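Local coordinates for protein MRG701 (PDB 5IN1) that probably reads methylated histone tails through its chromodomain, as other MRG proteins do, and forms a dimer through that domain in the crystal, at residues 2-14 with 20-34. Numbering follows the deposited sequence.
Sequences SFKEGERVLAYHG and AKVQKSENKEDEWRY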
loop_
_atom_site.group_PDB
_atom_site.type_symbol
_atom_site.label_atom_id
_atom_site.label_comp_id
_atom_site.label_asym_id
_atom_site.label_seq_id
_atom_site.Cartn_x
_atom_site.Cartn_y
_atom_site.Cartn_z
ATOM N N SER A 2 -5.781 1.894 -4.853
ATOM C CA SER A 2 -6.234 1.606 -3.495
ATOM C C SER A 2 -7.093 2.749 -2.958
ATOM O O SER A 2 -6.863 3.915 -3.273
ATOM C CB SER A 2 -5.044 1.368 -2.568
ATOM O OG SER A 2 -4.213 2.513 -2.509
ATOM N N PHE A 3 -8.074 2.415 -2.131
ATOM C CA PHE A 3 -8.992 3.424 -1.614
ATOM C C PHE A 3 -8.303 4.247 -0.532
ATOM O O PHE A 3 -7.400 3.758 0.164
ATOM C CB PHE A 3 -10.269 2.779 -1.054
ATOM C CG PHE A 3 -11.022 1.944 -2.050
ATOM C CD1 PHE A 3 -11.765 2.531 -3.060
ATOM C CD2 PHE A 3 -11.012 0.563 -1.958
ATOM C CE1 PHE A 3 -12.467 1.753 -3.959
ATOM C CE2 PHE A 3 -11.710 -0.215 -2.865
ATOM C CZ PHE A 3 -12.431 0.375 -3.863
ATOM N N LYS A 4 -8.736 5.488 -0.388
ATOM C CA LYS A 4 -8.094 6.425 0.525
ATOM C C LYS A 4 -8.989 6.749 1.709
ATOM O O LYS A 4 -10.222 6.650 1.628
ATOM C CB LYS A 4 -7.728 7.722 -0.205
ATOM C CG LYS A 4 -6.784 7.522 -1.372
ATOM C CD LYS A 4 -5.406 7.073 -0.888
ATOM C CE LYS A 4 -4.373 7.010 -2.015
ATOM N NZ LYS A 4 -4.437 5.724 -2.776
ATOM N N GLU A 5 -8.369 7.151 2.809
ATOM C CA GLU A 5 -9.095 7.606 3.975
ATOM C C GLU A 5 -10.075 8.702 3.571
ATOM O O GLU A 5 -9.713 9.636 2.860
ATOM C CB GLU A 5 -8.130 8.126 5.037
ATOM C CG GLU A 5 -8.801 8.485 6.322
ATOM C CD GLU A 5 -7.849 9.118 7.304
ATOM O OE1 GLU A 5 -6.648 8.775 7.259
ATOM O OE2 GLU A 5 -8.300 9.982 8.089
ATOM N N GLY A 6 -11.320 8.577 4.009
ATOM C CA GLY A 6 -12.329 9.570 3.696
ATOM C C GLY A 6 -13.130 9.262 2.442
ATOM O O GLY A 6 -14.162 9.864 2.222
ATOM N N GLU A 7 -12.669 8.317 1.632
ATOM C CA GLU A 7 -13.318 8.033 0.360
ATOM C C GLU A 7 -14.641 7.310 0.572
ATOM O O GLU A 7 -14.733 6.387 1.385
ATOM C CB GLU A 7 -12.399 7.197 -0.534
ATOM C CG GLU A 7 -12.926 6.976 -1.945
ATOM C CD GLU A 7 -11.922 6.270 -2.843
ATOM O OE1 GLU A 7 -10.736 6.157 -2.442
ATOM O OE2 GLU A 7 -12.311 5.839 -3.947
ATOM N N ARG A 8 -15.668 7.767 -0.127
ATOM C CA ARG A 8 -16.932 7.052 -0.148
ATOM C C ARG A 8 -16.867 5.965 -1.204
ATOM O O ARG A 8 -16.411 6.204 -2.327
ATOM C CB ARG A 8 -18.085 8.020 -0.414
ATOM C CG ARG A 8 -18.674 8.653 0.869
ATOM C CD ARG A 8 -17.674 9.474 1.680
ATOM N NE ARG A 8 -18.317 10.083 2.847
ATOM C CZ ARG A 8 -17.671 10.617 3.880
ATOM N NH1 ARG A 8 -16.345 10.617 3.921
ATOM N NH2 ARG A 8 -18.360 11.149 4.883
ATOM N N VAL A 9 -17.323 4.769 -0.819
ATOM C CA VAL A 9 -17.269 3.567 -1.645
ATOM C C VAL A 9 -18.612 2.862 -1.551
ATOM O O VAL A 9 -19.469 3.249 -0.752
ATOM C CB VAL A 9 -16.143 2.606 -1.198
ATOM C CG1 VAL A 9 -14.776 3.290 -1.306
ATOM C CG2 VAL A 9 -16.362 2.102 0.228
ATOM N N LEU A 10 -18.793 1.839 -2.375
ATOM C CA LEU A 10 -19.878 0.877 -2.205
ATOM C C LEU A 10 -19.307 -0.378 -1.555
ATOM O O LEU A 10 -18.200 -0.808 -1.896
ATOM C CB LEU A 10 -20.535 0.551 -3.545
ATOM C CG LEU A 10 -21.218 1.745 -4.194
ATOM C CD1 LEU A 10 -21.624 1.435 -5.621
ATOM C CD2 LEU A 10 -22.426 2.186 -3.379
ATOM N N ALA A 11 -20.033 -0.945 -0.607
ATOM C CA ALA A 11 -19.592 -2.134 0.121
ATOM C C ALA A 11 -20.717 -3.154 0.193
ATOM O O ALA A 11 -21.865 -2.828 0.512
ATOM C CB ALA A 11 -19.138 -1.772 1.529
ATOM N N TYR A 12 -20.388 -4.404 -0.103
ATOM C CA TYR A 12 -21.310 -5.495 0.142
ATOM C C TYR A 12 -21.492 -5.713 1.636
ATOM O O TYR A 12 -20.537 -5.684 2.407
ATOM C CB TYR A 12 -20.820 -6.783 -0.511
ATOM C CG TYR A 12 -21.039 -6.845 -1.996
ATOM C CD1 TYR A 12 -22.316 -6.925 -2.511
ATOM C CD2 TYR A 12 -19.969 -6.828 -2.891
ATOM C CE1 TYR A 12 -22.547 -6.992 -3.874
ATOM C CE2 TYR A 12 -20.191 -6.900 -4.255
ATOM C CZ TYR A 12 -21.478 -6.996 -4.736
ATOM O OH TYR A 12 -21.723 -7.061 -6.103
ATOM N N HIS A 13 -22.729 -5.929 2.044
ATOM C CA HIS A 13 -22.994 -6.442 3.379
ATOM C C HIS A 13 -24.138 -7.397 3.163
ATOM O O HIS A 13 -25.285 -6.986 3.057
ATOM C CB HIS A 13 -23.346 -5.336 4.370
ATOM C CG HIS A 13 -23.064 -5.701 5.789
ATOM N ND1 HIS A 13 -23.973 -6.372 6.576
ATOM C CD2 HIS A 13 -21.967 -5.507 6.562
ATOM C CE1 HIS A 13 -23.459 -6.561 7.776
ATOM N NE2 HIS A 13 -22.243 -6.049 7.795
ATOM N N GLY A 14 -23.828 -8.677 3.015
ATOM C CA GLY A 14 -24.782 -9.542 2.356
ATOM C C GLY A 14 -24.817 -9.157 0.890
ATOM O O GLY A 14 -23.923 -8.472 0.404
ATOM N N ALA A 20 -20.513 3.372 1.944
ATOM C CA ALA A 20 -19.659 3.307 3.118
ATOM C C ALA A 20 -18.559 4.325 2.967
ATOM O O ALA A 20 -18.324 4.824 1.865
ATOM C CB ALA A 20 -19.064 1.898 3.291
ATOM N N LYS A 21 -17.870 4.625 4.060
ATOM C CA LYS A 21 -16.704 5.480 3.974
ATOM C C LYS A 21 -15.490 4.778 4.572
ATOM O O LYS A 21 -15.571 4.090 5.599
ATOM C CB LYS A 21 -16.951 6.812 4.665
ATOM C CG LYS A 21 -17.223 6.695 6.125
ATOM C CD LYS A 21 -17.393 8.069 6.746
ATOM C CE LYS A 21 -18.032 7.971 8.120
ATOM N NZ LYS A 21 -19.374 8.618 8.156
ATOM N N VAL A 22 -14.357 4.960 3.915
ATOM C CA VAL A 22 -13.098 4.403 4.391
ATOM C C VAL A 22 -12.555 5.253 5.538
ATOM O O VAL A 22 -12.318 6.446 5.364
ATOM C CB VAL A 22 -12.068 4.329 3.255
ATOM C CG1 VAL A 22 -10.724 3.821 3.792
ATOM C CG2 VAL A 22 -12.578 3.451 2.140
ATOM N N GLN A 23 -12.398 4.639 6.703
ATOM C CA GLN A 23 -11.870 5.303 7.898
ATOM C C GLN A 23 -10.351 5.201 7.944
ATOM O O GLN A 23 -9.676 6.144 8.351
ATOM C CB GLN A 23 -12.457 4.688 9.166
ATOM C CG GLN A 23 -13.960 4.861 9.314
ATOM C CD GLN A 23 -14.536 3.944 10.369
ATOM O OE1 GLN A 23 -14.281 2.736 10.364
ATOM N NE2 GLN A 23 -15.313 4.505 11.284
ATOM N N LYS A 24 -9.822 4.046 7.544
ATOM C CA LYS A 24 -8.384 3.776 7.574
ATOM C C LYS A 24 -8.032 2.787 6.472
ATOM O O LYS A 24 -8.818 1.893 6.178
ATOM C CB LYS A 24 -7.971 3.229 8.950
ATOM C CG LYS A 24 -7.858 4.312 10.029
ATOM C CD LYS A 24 -7.566 3.762 11.425
ATOM C CE LYS A 24 -8.178 4.663 12.504
ATOM N NZ LYS A 24 -7.167 5.391 13.330
ATOM N N SER A 25 -6.854 2.950 5.871
ATOM C CA SER A 25 -6.331 2.021 4.872
ATOM C C SER A 25 -4.972 1.515 5.343
ATOM O O SER A 25 -4.141 2.298 5.810
ATOM C CB SER A 25 -6.183 2.690 3.500
ATOM O OG SER A 25 -7.390 3.328 3.088
ATOM N N GLU A 26 -4.746 0.210 5.238
ATOM C CA GLU A 26 -3.453 -0.374 5.606
ATOM C C GLU A 26 -3.055 -1.434 4.611
ATOM O O GLU A 26 -3.915 -2.107 4.045
ATOM C CB GLU A 26 -3.495 -0.992 7.006
ATOM C CG GLU A 26 -3.711 -0.004 8.141
ATOM C CD GLU A 26 -3.877 -0.702 9.478
ATOM O OE1 GLU A 26 -3.853 -1.951 9.501
ATOM O OE2 GLU A 26 -4.037 -0.006 10.501
ATOM N N ASN A 27 -1.748 -1.603 4.403
ATOM C CA ASN A 27 -1.258 -2.682 3.557
ATOM C C ASN A 27 -0.185 -3.476 4.274
ATOM O O ASN A 27 0.778 -2.903 4.785
ATOM C CB ASN A 27 -0.734 -2.126 2.224
ATOM C CG ASN A 27 -0.407 -3.212 1.219
ATOM O OD1 ASN A 27 0.365 -4.133 1.501
ATOM N ND2 ASN A 27 -1.002 -3.121 0.039
ATOM N N LYS A 28 -0.380 -4.792 4.325
ATOM C CA LYS A 28 0.639 -5.751 4.743
ATOM C C LYS A 28 0.532 -6.949 3.835
ATOM O O LYS A 28 -0.554 -7.262 3.339
ATOM C CB LYS A 28 0.461 -6.192 6.196
ATOM C CG LYS A 28 0.840 -5.178 7.232
ATOM C CD LYS A 28 0.930 -5.830 8.606
ATOM C CE LYS A 28 1.262 -4.805 9.671
ATOM N NZ LYS A 28 1.371 -5.443 11.012
ATOM N N GLU A 29 1.660 -7.622 3.627
ATOM C CA GLU A 29 1.718 -8.825 2.805
ATOM C C GLU A 29 1.056 -8.633 1.449
ATOM O O GLU A 29 0.322 -9.506 0.989
ATOM C CB GLU A 29 1.078 -10.005 3.544
ATOM C CG GLU A 29 1.743 -10.332 4.875
ATOM C CD GLU A 29 3.210 -10.716 4.729
ATOM O OE1 GLU A 29 3.628 -11.113 3.622
ATOM O OE2 GLU A 29 3.952 -10.614 5.728
ATOM N N ASP A 30 1.307 -7.480 0.835
ATOM C CA ASP A 30 0.847 -7.195 -0.519
ATOM C C ASP A 30 -0.685 -7.247 -0.618
ATOM O O ASP A 30 -1.242 -7.776 -1.580
ATOM C CB ASP A 30 1.490 -8.188 -1.491
ATOM C CG ASP A 30 1.411 -7.743 -2.924
ATOM O OD1 ASP A 30 1.323 -6.527 -3.188
ATOM O OD2 ASP A 30 1.439 -8.634 -3.798
ATOM N N GLU A 31 -1.349 -6.684 0.385
ATOM C CA GLU A 31 -2.802 -6.720 0.481
ATOM C C GLU A 31 -3.304 -5.488 1.217
ATOM O O GLU A 31 -2.911 -5.227 2.346
ATOM C CB GLU A 31 -3.251 -7.997 1.209
ATOM C CG GLU A 31 -4.756 -8.228 1.307
ATOM C CD GLU A 31 -5.094 -9.674 1.674
ATOM O OE1 GLU A 31 -4.663 -10.595 0.937
ATOM O OE2 GLU A 31 -5.765 -9.884 2.703
ATOM N N TRP A 32 -4.185 -4.737 0.572
ATOM C CA TRP A 32 -4.846 -3.622 1.234
ATOM C C TRP A 32 -6.022 -4.101 2.091
ATOM O O TRP A 32 -6.801 -4.963 1.669
ATOM C CB TRP A 32 -5.340 -2.601 0.203
ATOM C CG TRP A 32 -4.245 -1.724 -0.343
ATOM C CD1 TRP A 32 -3.619 -1.842 -1.556
ATOM C CD2 TRP A 32 -3.641 -0.606 0.315
ATOM N NE1 TRP A 32 -2.663 -0.865 -1.687
ATOM C CE2 TRP A 32 -2.647 -0.093 -0.557
ATOM C CE3 TRP A 32 -3.830 0.005 1.554
ATOM C CZ2 TRP A 32 -1.857 1.012 -0.229
ATOM C CZ3 TRP A 32 -3.053 1.103 1.882
ATOM C CH2 TRP A 32 -2.063 1.592 0.990
ATOM N N ARG A 33 -6.156 -3.542 3.290
ATOM C CA ARG A 33 -7.406 -3.690 4.043
ATOM C C ARG A 33 -7.914 -2.316 4.426
ATOM O O ARG A 33 -7.138 -1.360 4.550
ATOM C CB ARG A 33 -7.235 -4.575 5.287
ATOM C CG ARG A 33 -6.311 -4.023 6.362
ATOM C CD ARG A 33 -6.329 -4.929 7.586
ATOM N NE ARG A 33 -5.696 -4.307 8.752
ATOM C CZ ARG A 33 -5.865 -4.725 10.001
ATOM N NH1 ARG A 33 -6.653 -5.765 10.253
ATOM N NH2 ARG A 33 -5.239 -4.104 11.000
ATOM N N TYR A 34 -9.227 -2.216 4.593
ATOM C CA TYR A 34 -9.905 -0.948 4.767
ATOM C C TYR A 34 -10.874 -1.055 5.926
ATOM O O TYR A 34 -11.711 -1.962 5.946
ATOM C CB TYR A 34 -10.658 -0.569 3.494
ATOM C CG TYR A 34 -9.796 -0.556 2.253
ATOM C CD1 TYR A 34 -8.976 0.527 1.974
ATOM C CD2 TYR A 34 -9.786 -1.623 1.372
ATOM C CE1 TYR A 34 -8.174 0.542 0.837
ATOM C CE2 TYR A 34 -9.001 -1.609 0.241
ATOM C CZ TYR A 34 -8.207 -0.520 -0.027
ATOM O OH TYR A 34 -7.411 -0.512 -1.157
HETATM O O HOH W 1 -5.558 5.576 6.505
#
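V9 and A20 form a hydrogen-bonded antiparallel pair, V9 N to A20 O and A20 N to V9 O both 2.9 Å, and R8 and K21 the non-hydrogen-bonded pair beside it, joining strand 8-13 to strand 20-28 in the first hairpin of the chromodomain's curved sheet. The pairing runs on into the type II turn K4-E7: V22 N donates to E7 O and G6 N to V22 O (2.7 Å), and the positive phi of G6 suits glycine. V22, a compact branched residue, sets CB and CG1 against K4 O while its CG2 meets V9 CG1 and F3 CB; the small methyls of A11 and A20 touch beside V9, and L54 packs on V9, A11, F3 and Y34. On the face of R8 and K21, K21 CD lies over one face of the R8 guanidinium, toward its rim, and R8 NH1 donates to G6 O, which lies in the guanidinium plane.

Residues 2-5 cross the second hairpin. With CG anti to its carbonyl carbon, beside the backbone N (chi1 -58°), the F3 ring brings its CD2 edge over the face of Y34 in a T-shaped stack, planes at 73°. Tyrosine suits position 34 because its OH also accepts F3 N at 3.2 Å. A leucine in place of this tyrosine would probably leave F3 N without this acceptor and the F3 edge without an aromatic face. S25 OG, donating to F3 O, approaches from above the carbonyl plane, so both polar backbone atoms of F3 are held. Small S2 fits closely on the indole: its CB sits 3.4 Å from the centroid of the W32 five-membered ring, a CH-pi contact, while N27 ND2 lies over the opposite face.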